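Local coordinates for minor capsid protein VP1 (Human bocavirus 3, PDB 5US7) that probably self-assembles, sixty copies of its size variants together, into the T=1 icosahedral capsid of the virus, its longest variant carrying a phospholipase A2-like region, at residues E199-E204 against K211-Q216; P298-A303 against A314-G319; P179-Q184 against G517-P522; R61-K66 against S96-N101. One frame throughout, in Å; residues are numbered along the deposited sequence.

Contact 1 (E199-E204 against K211-Q216)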
loop_
_atom_site.group_PDB
_atom_site.type_symbol
_atom_site.label_atom_id
_atom_site.label_comp_id
_atom_site.label_asym_id
_atom_site.label_seq_id
_atom_site.Cartn_x
_atom_site.Cartn_y
_atom_site.Cartn_z
ATOM N N GLU A 199 -75.246 -39.566 85.903
ATOM C CA GLU A 199 -76.160 -38.576 86.438
ATOM C C GLU A 199 -76.211 -37.418 85.458
ATOM O O GLU A 199 -75.315 -37.261 84.634
ATOM C CB GLU A 199 -75.674 -38.098 87.802
ATOM C CG GLU A 199 -75.750 -39.151 88.874
ATOM C CD GLU A 199 -77.173 -39.496 89.194
ATOM O OE1 GLU A 199 -77.969 -38.549 89.271
ATOM O OE2 GLU A 199 -77.502 -40.692 89.350
ATOM N N LEU A 200 -77.274 -36.615 85.520
ATOM C CA LEU A 200 -77.410 -35.588 84.491
ATOM C C LEU A 200 -77.498 -36.258 83.128
ATOM O O LEU A 200 -76.479 -36.366 82.442
ATOM C CB LEU A 200 -76.243 -34.594 84.493
ATOM C CG LEU A 200 -76.145 -33.394 85.425
ATOM C CD1 LEU A 200 -75.940 -33.831 86.848
ATOM C CD2 LEU A 200 -74.988 -32.531 84.972
ATOM N N ALA A 201 -78.702 -36.681 82.728
ATOM C CA ALA A 201 -78.995 -37.733 81.753
ATOM C C ALA A 201 -78.905 -39.132 82.333
ATOM O O ALA A 201 -78.333 -40.030 81.710
ATOM C CB ALA A 201 -78.070 -37.653 80.541
ATOM N N GLU A 202 -79.460 -39.319 83.526
ATOM C CA GLU A 202 -79.697 -40.658 84.045
ATOM C C GLU A 202 -80.455 -41.500 83.000
ATOM O O GLU A 202 -79.959 -42.564 82.641
ATOM C CB GLU A 202 -80.455 -40.613 85.378
ATOM C CG GLU A 202 -79.737 -39.996 86.547
ATOM C CD GLU A 202 -80.683 -39.796 87.708
ATOM O OE1 GLU A 202 -81.907 -39.819 87.475
ATOM O OE2 GLU A 202 -80.223 -39.660 88.852
ATOM N N MET A 203 -81.629 -41.086 82.499
ATOM C CA MET A 203 -82.479 -40.011 83.015
ATOM C C MET A 203 -83.655 -40.692 83.700
ATOM O O MET A 203 -84.080 -41.765 83.274
ATOM C CB MET A 203 -82.961 -39.077 81.910
ATOM C CG MET A 203 -83.993 -39.695 80.996
ATOM S SD MET A 203 -84.266 -38.729 79.512
ATOM C CE MET A 203 -82.969 -39.388 78.479
ATOM N N GLU A 204 -84.176 -40.098 84.768
ATOM C CA GLU A 204 -85.228 -40.727 85.553
ATOM C C GLU A 204 -86.483 -39.869 85.550
ATOM O O GLU A 204 -86.435 -38.687 85.908
ATOM C CB GLU A 204 -84.769 -40.991 86.986
ATOM C CG GLU A 204 -85.832 -41.665 87.839
ATOM C CD GLU A 204 -86.227 -43.042 87.328
ATOM O OE1 GLU A 204 -85.495 -43.621 86.496
ATOM O OE2 GLU A 204 -87.287 -43.545 87.753
ATOM N N LYS A 211 -82.816 -34.963 79.677
ATOM C CA LYS A 211 -83.073 -35.469 78.333
ATOM C C LYS A 211 -82.317 -34.666 77.287
ATOM O O LYS A 211 -81.805 -35.232 76.318
ATOM C CB LYS A 211 -84.566 -35.456 78.034
ATOM C CG LYS A 211 -84.902 -36.029 76.672
ATOM C CD LYS A 211 -86.395 -36.172 76.485
ATOM C CE LYS A 211 -86.717 -36.727 75.114
ATOM N NZ LYS A 211 -86.445 -35.736 74.045
ATOM N N ALA A 212 -82.238 -33.349 77.459
ATOM C CA ALA A 212 -81.424 -32.549 76.555
ATOM C C ALA A 212 -79.947 -32.861 76.719
ATOM O O ALA A 212 -79.189 -32.792 75.748
ATOM C CB ALA A 212 -81.681 -31.065 76.789
ATOM N N ILE A 213 -79.516 -33.197 77.934
ATOM C CA ILE A 213 -78.126 -33.581 78.141
ATOM C C ILE A 213 -77.872 -34.978 77.600
ATOM O O ILE A 213 -76.780 -35.269 77.110
ATOM C CB ILE A 213 -77.763 -33.475 79.632
ATOM C CG1 ILE A 213 -77.799 -32.020 80.084
ATOM C CG2 ILE A 213 -76.395 -34.054 79.898
ATOM C CD1 ILE A 213 -77.651 -31.848 81.578
ATOM N N ALA A 214 -78.859 -35.868 77.681
ATOM C CA ALA A 214 -78.682 -37.201 77.121
ATOM C C ALA A 214 -78.645 -37.152 75.610
ATOM O O ALA A 214 -77.872 -37.870 74.972
ATOM C CB ALA A 214 -79.810 -38.118 77.574
ATOM N N LEU A 215 -79.473 -36.307 75.028
ATOM C CA LEU A 215 -79.684 -36.353 73.598
ATOM C C LEU A 215 -78.522 -35.701 72.872
ATOM O O LEU A 215 -78.218 -36.057 71.730
ATOM C CB LEU A 215 -81.015 -35.677 73.305
ATOM C CG LEU A 215 -81.723 -36.009 72.026
ATOM C CD1 LEU A 215 -81.981 -37.489 72.056
ATOM C CD2 LEU A 215 -83.012 -35.291 72.103
ATOM N N GLN A 216 -77.865 -34.758 73.530
ATOM C CA GLN A 216 -76.531 -34.321 73.153
ATOM C C GLN A 216 -75.506 -35.195 73.845
ATOM O O GLN A 216 -75.320 -35.086 75.057
ATOM C CB GLN A 216 -76.290 -32.881 73.582
ATOM C CG GLN A 216 -76.860 -31.795 72.752
ATOM C CD GLN A 216 -76.621 -30.469 73.417
ATOM O OE1 GLN A 216 -76.751 -30.348 74.630
ATOM N NE2 GLN A 216 -76.150 -29.503 72.653
#

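Contact 2 (P298-A303 against A314-G319)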
loop_
_atom_site.group_PDB
_atom_site.type_symbol
_atom_site.label_atom_id
_atom_site.label_comp_id
_atom_site.label_asym_id
_atom_site.label_seq_id
_atom_site.Cartn_x
_atom_site.Cartn_y
_atom_site.Cartn_z
ATOM N N PRO A 298 -50.364 -20.908 96.985
ATOM C CA PRO A 298 -51.756 -21.272 97.246
ATOM C C PRO A 298 -51.925 -22.742 97.581
ATOM O O PRO A 298 -51.140 -23.598 97.173
ATOM C CB PRO A 298 -52.454 -20.921 95.932
ATOM C CG PRO A 298 -51.402 -21.035 94.931
ATOM C CD PRO A 298 -50.123 -20.651 95.560
ATOM N N GLY A 299 -52.969 -23.018 98.343
ATOM C CA GLY A 299 -53.352 -24.381 98.622
ATOM C C GLY A 299 -54.554 -24.387 99.539
ATOM O O GLY A 299 -54.824 -23.418 100.252
ATOM N N LEU A 300 -55.276 -25.502 99.503
ATOM C CA LEU A 300 -56.502 -25.662 100.274
ATOM C C LEU A 300 -56.298 -26.786 101.277
ATOM O O LEU A 300 -56.267 -27.960 100.900
ATOM C CB LEU A 300 -57.677 -25.962 99.349
ATOM C CG LEU A 300 -58.008 -24.882 98.323
ATOM C CD1 LEU A 300 -59.086 -25.360 97.376
ATOM C CD2 LEU A 300 -58.428 -23.596 99.003
ATOM N N LEU A 301 -56.160 -26.431 102.549
ATOM C CA LEU A 301 -55.979 -27.408 103.610
ATOM C C LEU A 301 -57.243 -27.694 104.400
ATOM O O LEU A 301 -57.202 -28.502 105.329
ATOM C CB LEU A 301 -54.880 -26.952 104.565
ATOM C CG LEU A 301 -53.509 -26.892 103.908
ATOM C CD1 LEU A 301 -52.481 -26.357 104.883
ATOM C CD2 LEU A 301 -53.126 -28.266 103.404
ATOM N N SER A 302 -58.353 -27.045 104.081
ATOM C CA SER A 302 -59.534 -27.204 104.908
ATOM C C SER A 302 -60.328 -28.435 104.480
ATOM O O SER A 302 -59.969 -29.159 103.547
ATOM C CB SER A 302 -60.390 -25.943 104.862
ATOM O OG SER A 302 -60.867 -25.703 103.554
ATOM N N ALA A 303 -61.424 -28.663 105.181
ATOM C CA ALA A 303 -62.272 -29.849 105.077
ATOM C C ALA A 303 -61.412 -31.103 105.237
ATOM O O ALA A 303 -60.359 -31.064 105.878
ATOM C CB ALA A 303 -63.049 -29.781 103.778
ATOM N N ALA A 314 -62.523 -37.191 98.244
ATOM C CA ALA A 314 -61.697 -36.107 97.729
ATOM C C ALA A 314 -61.354 -35.085 98.801
ATOM O O ALA A 314 -60.175 -34.814 99.047
ATOM C CB ALA A 314 -62.379 -35.418 96.556
ATOM N N ALA A 315 -62.390 -34.503 99.406
ATOM C CA ALA A 315 -62.445 -33.307 100.245
ATOM C C ALA A 315 -62.667 -32.049 99.427
ATOM O O ALA A 315 -63.001 -31.016 99.997
ATOM C CB ALA A 315 -61.198 -33.110 101.120
ATOM N N TRP A 316 -62.506 -32.105 98.112
ATOM C CA TRP A 316 -62.967 -31.047 97.228
ATOM C C TRP A 316 -63.539 -31.721 95.998
ATOM O O TRP A 316 -62.803 -32.403 95.286
ATOM C CB TRP A 316 -61.824 -30.107 96.857
ATOM C CG TRP A 316 -61.298 -29.360 98.024
ATOM C CD1 TRP A 316 -60.265 -29.723 98.824
ATOM C CD2 TRP A 316 -61.778 -28.114 98.531
ATOM N NE1 TRP A 316 -60.069 -28.787 99.801
ATOM C CE2 TRP A 316 -60.987 -27.785 99.641
ATOM C CE3 TRP A 316 -62.800 -27.246 98.152
ATOM C CZ2 TRP A 316 -61.184 -26.628 100.374
ATOM C CZ3 TRP A 316 -62.991 -26.100 98.878
ATOM C CH2 TRP A 316 -62.189 -25.800 99.978
ATOM N N MET A 317 -64.825 -31.530 95.736
ATOM C CA MET A 317 -65.494 -32.203 94.628
ATOM C C MET A 317 -65.904 -31.165 93.594
ATOM O O MET A 317 -66.919 -30.489 93.754
ATOM C CB MET A 317 -66.709 -32.969 95.136
ATOM C CG MET A 317 -66.396 -34.115 96.070
ATOM S SD MET A 317 -65.502 -35.479 95.309
ATOM C CE MET A 317 -66.753 -36.190 94.258
ATOM N N VAL A 318 -65.181 -31.107 92.490
ATOM C CA VAL A 318 -65.508 -30.179 91.416
ATOM C C VAL A 318 -66.520 -30.842 90.492
ATOM O O VAL A 318 -66.290 -31.948 89.991
ATOM C CB VAL A 318 -64.242 -29.747 90.660
ATOM C CG1 VAL A 318 -63.371 -28.911 91.559
ATOM C CG2 VAL A 318 -63.457 -30.943 90.215
ATOM N N GLY A 319 -67.651 -30.180 90.277
ATOM C CA GLY A 319 -68.728 -30.784 89.524
ATOM C C GLY A 319 -69.604 -29.746 88.863
ATOM O O GLY A 319 -69.321 -28.548 88.905
#

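Contact 3 (P179-Q184 against G517-P522)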
loop_
_atom_site.group_PDB
_atom_site.type_symbol
_atom_site.label_atom_id
_atom_site.label_comp_id
_atom_site.label_asym_id
_atom_site.label_seq_id
_atom_site.Cartn_x
_atom_site.Cartn_y
_atom_site.Cartn_z
ATOM N N PRO A 179 -43.536 -50.495 80.321
ATOM C CA PRO A 179 -42.918 -51.192 81.453
ATOM C C PRO A 179 -41.626 -50.524 81.888
ATOM O O PRO A 179 -40.769 -50.189 81.068
ATOM C CB PRO A 179 -42.673 -52.597 80.902
ATOM C CG PRO A 179 -43.694 -52.760 79.885
ATOM C CD PRO A 179 -43.856 -51.424 79.233
ATOM N N GLU A 180 -41.510 -50.317 83.198
ATOM C CA GLU A 180 -40.335 -49.670 83.764
ATOM C C GLU A 180 -39.075 -50.441 83.429
ATOM O O GLU A 180 -38.018 -49.847 83.206
ATOM C CB GLU A 180 -40.525 -49.538 85.278
ATOM C CG GLU A 180 -39.438 -48.828 86.051
ATOM C CD GLU A 180 -38.275 -49.727 86.388
ATOM O OE1 GLU A 180 -38.463 -50.958 86.385
ATOM O OE2 GLU A 180 -37.179 -49.205 86.673
ATOM N N LEU A 181 -39.181 -51.759 83.359
ATOM C CA LEU A 181 -38.059 -52.649 83.153
ATOM C C LEU A 181 -38.176 -53.282 81.779
ATOM O O LEU A 181 -39.203 -53.912 81.505
ATOM C CB LEU A 181 -38.068 -53.714 84.240
ATOM C CG LEU A 181 -36.982 -54.767 84.265
ATOM C CD1 LEU A 181 -35.651 -54.111 84.542
ATOM C CD2 LEU A 181 -37.313 -55.793 85.323
ATOM N N PRO A 182 -37.196 -53.157 80.877
ATOM C CA PRO A 182 -37.340 -53.788 79.559
ATOM C C PRO A 182 -37.354 -55.300 79.674
ATOM O O PRO A 182 -37.490 -55.817 80.780
ATOM C CB PRO A 182 -36.125 -53.274 78.784
ATOM C CG PRO A 182 -35.150 -52.948 79.796
ATOM C CD PRO A 182 -35.890 -52.504 81.024
ATOM N N TYR A 183 -37.340 -56.014 78.552
ATOM C CA TYR A 183 -37.448 -57.472 78.484
ATOM C C TYR A 183 -38.775 -57.943 79.067
ATOM O O TYR A 183 -39.105 -59.129 78.990
ATOM C CB TYR A 183 -36.279 -58.219 79.159
ATOM C CG TYR A 183 -36.260 -58.315 80.670
ATOM C CD1 TYR A 183 -37.040 -59.247 81.332
ATOM C CD2 TYR A 183 -35.385 -57.556 81.426
ATOM C CE1 TYR A 183 -37.015 -59.357 82.691
ATOM C CE2 TYR A 183 -35.357 -57.662 82.794
ATOM C CZ TYR A 183 -36.177 -58.572 83.422
ATOM O OH TYR A 183 -36.162 -58.711 84.783
ATOM N N GLN A 184 -39.534 -57.034 79.667
ATOM C CA GLN A 184 -40.893 -57.313 80.095
ATOM C C GLN A 184 -41.829 -57.034 78.933
ATOM O O GLN A 184 -41.761 -55.969 78.316
ATOM C CB GLN A 184 -41.284 -56.447 81.290
ATOM C CG GLN A 184 -40.506 -56.708 82.560
ATOM C CD GLN A 184 -40.804 -58.059 83.169
ATOM O OE1 GLN A 184 -40.064 -59.017 82.966
ATOM N NE2 GLN A 184 -41.879 -58.138 83.941
ATOM N N GLY A 517 -38.120 -64.583 91.249
ATOM C CA GLY A 517 -38.568 -63.235 90.993
ATOM C C GLY A 517 -38.182 -62.637 89.651
ATOM O O GLY A 517 -38.010 -63.385 88.693
ATOM N N ALA A 518 -38.022 -61.313 89.548
ATOM C CA ALA A 518 -38.867 -60.214 90.079
ATOM C C ALA A 518 -38.072 -58.961 89.857
ATOM O O ALA A 518 -36.934 -59.009 89.409
ATOM C CB ALA A 518 -39.249 -60.313 91.543
ATOM N N TYR A 519 -38.673 -57.829 90.183
ATOM C CA TYR A 519 -37.965 -56.561 90.216
ATOM C C TYR A 519 -38.266 -55.949 91.568
ATOM O O TYR A 519 -39.420 -55.627 91.861
ATOM C CB TYR A 519 -38.412 -55.662 89.077
ATOM C CG TYR A 519 -37.688 -54.357 88.978
ATOM C CD1 TYR A 519 -36.400 -54.301 88.488
ATOM C CD2 TYR A 519 -38.309 -53.178 89.315
ATOM C CE1 TYR A 519 -35.746 -53.114 88.365
ATOM C CE2 TYR A 519 -37.661 -51.987 89.196
ATOM C CZ TYR A 519 -36.381 -51.960 88.718
ATOM O OH TYR A 519 -35.727 -50.767 88.594
ATOM N N ILE A 520 -37.240 -55.821 92.400
ATOM C CA ILE A 520 -37.443 -55.369 93.765
ATOM C C ILE A 520 -37.841 -53.901 93.739
ATOM O O ILE A 520 -37.225 -53.087 93.044
ATOM C CB ILE A 520 -36.176 -55.624 94.588
ATOM C CG1 ILE A 520 -35.863 -57.111 94.582
ATOM C CG2 ILE A 520 -36.348 -55.135 96.008
ATOM C CD1 ILE A 520 -34.490 -57.431 95.036
ATOM N N GLN A 521 -38.880 -53.586 94.401
ATOM C CA GLN A 521 -39.339 -52.219 94.234
ATOM C C GLN A 521 -38.753 -51.307 95.303
ATOM O O GLN A 521 -38.434 -51.759 96.405
ATOM C CB GLN A 521 -40.856 -52.162 94.300
ATOM C CG GLN A 521 -41.542 -52.894 93.179
ATOM C CD GLN A 521 -41.171 -52.359 91.822
ATOM O OE1 GLN A 521 -40.991 -51.161 91.642
ATOM N NE2 GLN A 521 -41.071 -53.247 90.851
ATOM N N PRO A 522 -38.598 -50.021 95.000
ATOM C CA PRO A 522 -38.275 -49.055 96.055
ATOM C C PRO A 522 -39.406 -48.978 97.063
ATOM O O PRO A 522 -40.571 -48.823 96.696
ATOM C CB PRO A 522 -38.104 -47.742 95.290
ATOM C CG PRO A 522 -38.885 -47.936 94.053
ATOM C CD PRO A 522 -38.719 -49.371 93.690
#

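Contact 4 (R61-K66 against S96-N101)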
loop_
_atom_site.group_PDB
_atom_site.type_symbol
_atom_site.label_atom_id
_atom_site.label_comp_id
_atom_site.label_asym_id
_atom_site.label_seq_id
_atom_site.Cartn_x
_atom_site.Cartn_y
_atom_site.Cartn_z
ATOM N N ARG A 61 -39.422 -52.075 73.444
ATOM C CA ARG A 61 -40.130 -53.074 74.225
ATOM C C ARG A 61 -41.038 -53.903 73.340
ATOM O O ARG A 61 -41.335 -53.549 72.202
ATOM C CB ARG A 61 -40.911 -52.433 75.367
ATOM C CG ARG A 61 -40.018 -52.148 76.532
ATOM C CD ARG A 61 -40.648 -51.284 77.545
ATOM N NE ARG A 61 -39.768 -51.092 78.679
ATOM C CZ ARG A 61 -38.673 -50.346 78.662
ATOM N NH1 ARG A 61 -38.274 -49.756 77.553
ATOM N NH2 ARG A 61 -37.948 -50.222 79.755
ATOM N N GLN A 62 -41.454 -55.029 73.892
ATOM C CA GLN A 62 -42.295 -56.007 73.231
ATOM C C GLN A 62 -43.719 -55.793 73.713
ATOM O O GLN A 62 -43.945 -55.603 74.908
ATOM C CB GLN A 62 -41.827 -57.413 73.603
ATOM C CG GLN A 62 -42.274 -58.552 72.722
ATOM C CD GLN A 62 -41.530 -58.582 71.415
ATOM O OE1 GLN A 62 -40.305 -58.568 71.400
ATOM N NE2 GLN A 62 -42.254 -58.672 70.316
ATOM N N PHE A 63 -44.681 -55.821 72.799
ATOM C CA PHE A 63 -46.069 -55.649 73.195
ATOM C C PHE A 63 -46.922 -56.745 72.585
ATOM O O PHE A 63 -46.477 -57.491 71.717
ATOM C CB PHE A 63 -46.612 -54.275 72.794
ATOM C CG PHE A 63 -46.658 -54.042 71.323
ATOM C CD1 PHE A 63 -47.752 -54.425 70.584
ATOM C CD2 PHE A 63 -45.629 -53.411 70.682
ATOM C CE1 PHE A 63 -47.796 -54.209 69.245
ATOM C CE2 PHE A 63 -45.677 -53.191 69.341
ATOM C CZ PHE A 63 -46.755 -53.587 68.625
ATOM N N LEU A 64 -48.161 -56.859 73.059
ATOM C CA LEU A 64 -49.150 -57.638 72.335
ATOM C C LEU A 64 -50.501 -56.952 72.428
ATOM O O LEU A 64 -50.757 -56.156 73.330
ATOM C CB LEU A 64 -49.249 -59.086 72.827
ATOM C CG LEU A 64 -49.866 -59.522 74.142
ATOM C CD1 LEU A 64 -51.360 -59.648 74.010
ATOM C CD2 LEU A 64 -49.298 -60.847 74.494
ATOM N N VAL A 65 -51.366 -57.289 71.477
ATOM C CA VAL A 65 -52.661 -56.650 71.300
ATOM C C VAL A 65 -53.711 -57.740 71.154
ATOM O O VAL A 65 -53.529 -58.673 70.369
ATOM C CB VAL A 65 -52.666 -55.736 70.065
ATOM C CG1 VAL A 65 -53.980 -55.022 69.941
ATOM C CG2 VAL A 65 -51.525 -54.769 70.111
ATOM N N LYS A 66 -54.797 -57.630 71.905
ATOM C CA LYS A 66 -55.888 -58.589 71.875
ATOM C C LYS A 66 -57.031 -58.086 70.993
ATOM O O LYS A 66 -56.895 -57.105 70.263
ATOM C CB LYS A 66 -56.361 -58.875 73.295
ATOM C CG LYS A 66 -55.358 -59.597 74.137
ATOM C CD LYS A 66 -55.884 -59.758 75.538
ATOM C CE LYS A 66 -54.893 -60.486 76.417
ATOM N NZ LYS A 66 -55.387 -60.596 77.814
ATOM N N SER A 96 -56.780 -50.446 71.272
ATOM C CA SER A 96 -55.826 -50.387 72.362
ATOM C C SER A 96 -54.870 -49.245 72.073
ATOM O O SER A 96 -54.807 -48.747 70.950
ATOM C CB SER A 96 -55.049 -51.692 72.498
ATOM O OG SER A 96 -55.907 -52.771 72.799
ATOM N N TYR A 97 -54.129 -48.813 73.082
ATOM C CA TYR A 97 -53.287 -47.645 72.898
ATOM C C TYR A 97 -51.989 -47.794 73.674
ATOM O O TYR A 97 -51.896 -48.551 74.639
ATOM C CB TYR A 97 -54.028 -46.373 73.310
ATOM C CG TYR A 97 -54.384 -46.319 74.763
ATOM C CD1 TYR A 97 -53.567 -45.675 75.665
ATOM C CD2 TYR A 97 -55.520 -46.934 75.237
ATOM C CE1 TYR A 97 -53.878 -45.629 76.982
ATOM C CE2 TYR A 97 -55.838 -46.895 76.559
ATOM C CZ TYR A 97 -55.013 -46.242 77.428
ATOM O OH TYR A 97 -55.327 -46.196 78.759
ATOM N N PHE A 98 -50.981 -47.061 73.218
ATOM C CA PHE A 98 -49.679 -47.000 73.860
ATOM C C PHE A 98 -49.635 -45.783 74.767
ATOM O O PHE A 98 -49.966 -44.676 74.336
ATOM C CB PHE A 98 -48.563 -46.888 72.825
ATOM C CG PHE A 98 -48.515 -48.010 71.847
ATOM C CD1 PHE A 98 -47.875 -49.188 72.151
ATOM C CD2 PHE A 98 -49.085 -47.872 70.604
ATOM C CE1 PHE A 98 -47.824 -50.207 71.245
ATOM C CE2 PHE A 98 -49.033 -48.892 69.693
ATOM C CZ PHE A 98 -48.399 -50.059 70.015
ATOM N N ASN A 99 -49.206 -45.977 76.007
ATOM C CA ASN A 99 -49.074 -44.889 76.968
ATOM C C ASN A 99 -47.615 -44.783 77.384
ATOM O O ASN A 99 -47.112 -45.634 78.120
ATOM C CB ASN A 99 -49.972 -45.126 78.175
ATOM C CG ASN A 99 -50.039 -43.932 79.083
ATOM O OD1 ASN A 99 -49.864 -42.801 78.646
ATOM N ND2 ASN A 99 -50.309 -44.173 80.355
ATOM N N PHE A 100 -46.948 -43.727 76.933
ATOM C CA PHE A 100 -45.537 -43.508 77.211
ATOM C C PHE A 100 -45.296 -42.586 78.389
ATOM O O PHE A 100 -44.153 -42.199 78.627
ATOM C CB PHE A 100 -44.832 -42.951 75.983
ATOM C CG PHE A 100 -44.816 -43.886 74.834
ATOM C CD1 PHE A 100 -43.911 -44.919 74.790
ATOM C CD2 PHE A 100 -45.694 -43.730 73.791
ATOM C CE1 PHE A 100 -43.892 -45.784 73.734
ATOM C CE2 PHE A 100 -45.676 -44.590 72.732
ATOM C CZ PHE A 100 -44.774 -45.619 72.704
ATOM N N ASN A 101 -46.335 -42.205 79.117
ATOM C CA ASN A 101 -46.231 -41.086 80.044
ATOM C C ASN A 101 -45.826 -41.611 81.412
ATOM O O ASN A 101 -46.663 -42.069 82.188
ATOM C CB ASN A 101 -47.569 -40.365 80.095
ATOM C CG ASN A 101 -47.515 -39.096 80.865
ATOM O OD1 ASN A 101 -46.489 -38.445 80.922
ATOM N ND2 ASN A 101 -48.632 -38.721 81.461
#

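Contact 1 (E199-E204 against K211-Q216)
L200, A201 and M203 lay an irregular turn of chain against the short helix 210-215 in a buried, apolar loop-on-helix contact. Both pieces belong to one of the long loops that leave the beta-barrel frame of the parvovirus coat protein, here the excursion after strand 185-190, so the chain folds back on itself within a few residues. A201 brings the two backbones nearest: its CA is 4.7 Å from the CA of A214, and its methyl CB points at the CB of A214, 3.5 Å away. On one side of it I213 directs CG2, the branch anti to the backbone N, to 3.4 Å from the carbonyl O of L200, while I213 CD1 reaches the CB of L200 at 4.2 Å. On the other side M203 works along the helix surface. Its SD rests 3.6 Å from the CB of K211, and the two side chains pass at a slant. I501 and L499 of a neighbouring subunit cover M203 and K211, so this patch continues into the capsid interface. The bend of M203 at its last torsion (chi3 86°) turns CE in beside the helix, 3.5 Å from A214 CB.

Contact 2 (P298-A303 against A314-G319)
W316 and L300 carry most of this contact, and the indole is the larger partner. L300 comes in over one face of the ring, with CD1 above the centre of the six-membered part, 3.8 Å from its centroid and 10° off the normal, a well-centred CH-pi contact. The rest of the leucine helps: its CB is 3.7 Å from W316 CZ2 and equally near NE1, so root and end of the side chain both touch the indole. An extended second torsion (chi2 174°) carries CD1 out over the ring, and the two side chains meet at roughly a right angle. L300 sits on strand 299-300, which pairs antiparallel with strand 396-397 in a two-stranded sheet apart from the main barrel sheet. This is the long insertion between strands 236-248 and 445-449, the GH loop of the parvovirus jelly roll, much of which is given over to contacts between subunits. Here G319 extends into an antiparallel ladder with a strand of a neighbouring subunit. S302 meets the same indole at its edge, near the ring plane, with OG 3.3 Å from W316 CZ2. That hydroxyl is hydrogen-bonded to D396 OD1, and D396 in turn packs against both L300 and W316, so one aspartate on the partner strand touches all three side chains. Beyond the ring, A303 turns its methyl toward the other segment and leaves CB 4.0 Å from the carbonyl O of A315.

Contact 3 (P179-Q184 against G517-P522)
L181 and Y519 bring the two backbones closest, yet their CA atoms stay 8.1 Å apart; both segments are irregular, and side chains alone bridge the gap. Y519 reaches across to E180 and L181, both on one side of its ring. Its extended first torsion (CG anti to the backbone N, chi1 -177°) sends the ring out from the chain. L181 meets the ring obliquely, its CD2 lying 3.6 Å from Y519 CD1. E180 approaches the hydroxyl end of the ring: OE1 is over a face, and the carboxylate plane is tilted 36° from that of the ring. This is a junction in the parvovirus jelly-roll subunit, where the loop leading into strand 185-190 meets the C-terminal chain that follows strand 466-482, with P109 of helix 109-116 touching both E180 and Y519. The polar ends have outside partners. E180 OE2 forms a salt bridge with R412, which probably offsets the carboxylate's charge beside the pi face. Y519 OH accepts a hydrogen bond from W488 NE1 of a neighbouring subunit, a residue of the nuclear localization signal assigned by similarity. Y519 O also receives a weak bond from Q521 NE2, 3.1 Å long and bent to 121°.

Contact 4 (R61-K66 against S96-N101)
F63 and F98 form the aromatic part of this contact, a T-shaped pair. F98 presents its edge to the face of F63: the centroids are 5.2 Å apart and the planes stand at 84°, close to perpendicular. F98 CE1 is the leading atom, over the centre of the F63 ring and 3.9 Å from F63 CD2, while CZ of F98 lies 4.1 Å from CZ of F63. The first torsions set up the meeting. In F63 the ring carbon CG is tucked between the backbone N and the carbonyl carbon (chi1 64°); in F98 it takes the place beside the backbone N (chi1 -59°), and the ring reaches toward F63 although the first bond of the side chain does not aim that way. V472 packs on both rings, and I445 and I447 add further aliphatic cover to F98.

The second kind of interaction is looser van der Waals packing nearer the start of strand 96-98. There V65 CG1 lies 4.1 Å from S96 OG, and the chains have drawn together: the CA atoms of V65 and S96 are 7.1 Å apart, against 9.4 Å for F63 and F98. L188 touches V65, S96 and F98 alike.

Backbone bonding goes to other strands. Strand 54-65 is held by strands 466-482 and 185-190, and strand 96-98 by 185-190 and 445-449, so the two segments meet through side chains directed into a shared interior. Aromatic and aliphatic groups packed between facing strands in this way form the hydrophobic filling of the viral jelly-roll beta-barrel, here between its B and C strands.

Overall arrangement
Contact 4 and the first half of contact 3 come early in the chain, contacts 1 and 2 follow in series, and residues 517-522 close contact 3 near the C-terminus. Contacts 3 and 4 are neighbours, with centres 17 Å apart, and touch through R61, which packs on P179 and P182; both reach one neighbouring subunit. This pair belongs to the barrel and its surroundings. Contacts 1 and 2 lie in the long loops, 28 Å apart between centres and about 7 Å at their nearest atoms, and share a different subunit. The centres of contacts 1 and 3 are about 45 Å apart, across the chain's centre. Each contact meets another subunit, so barrel and loops alike adjoin capsid interfaces.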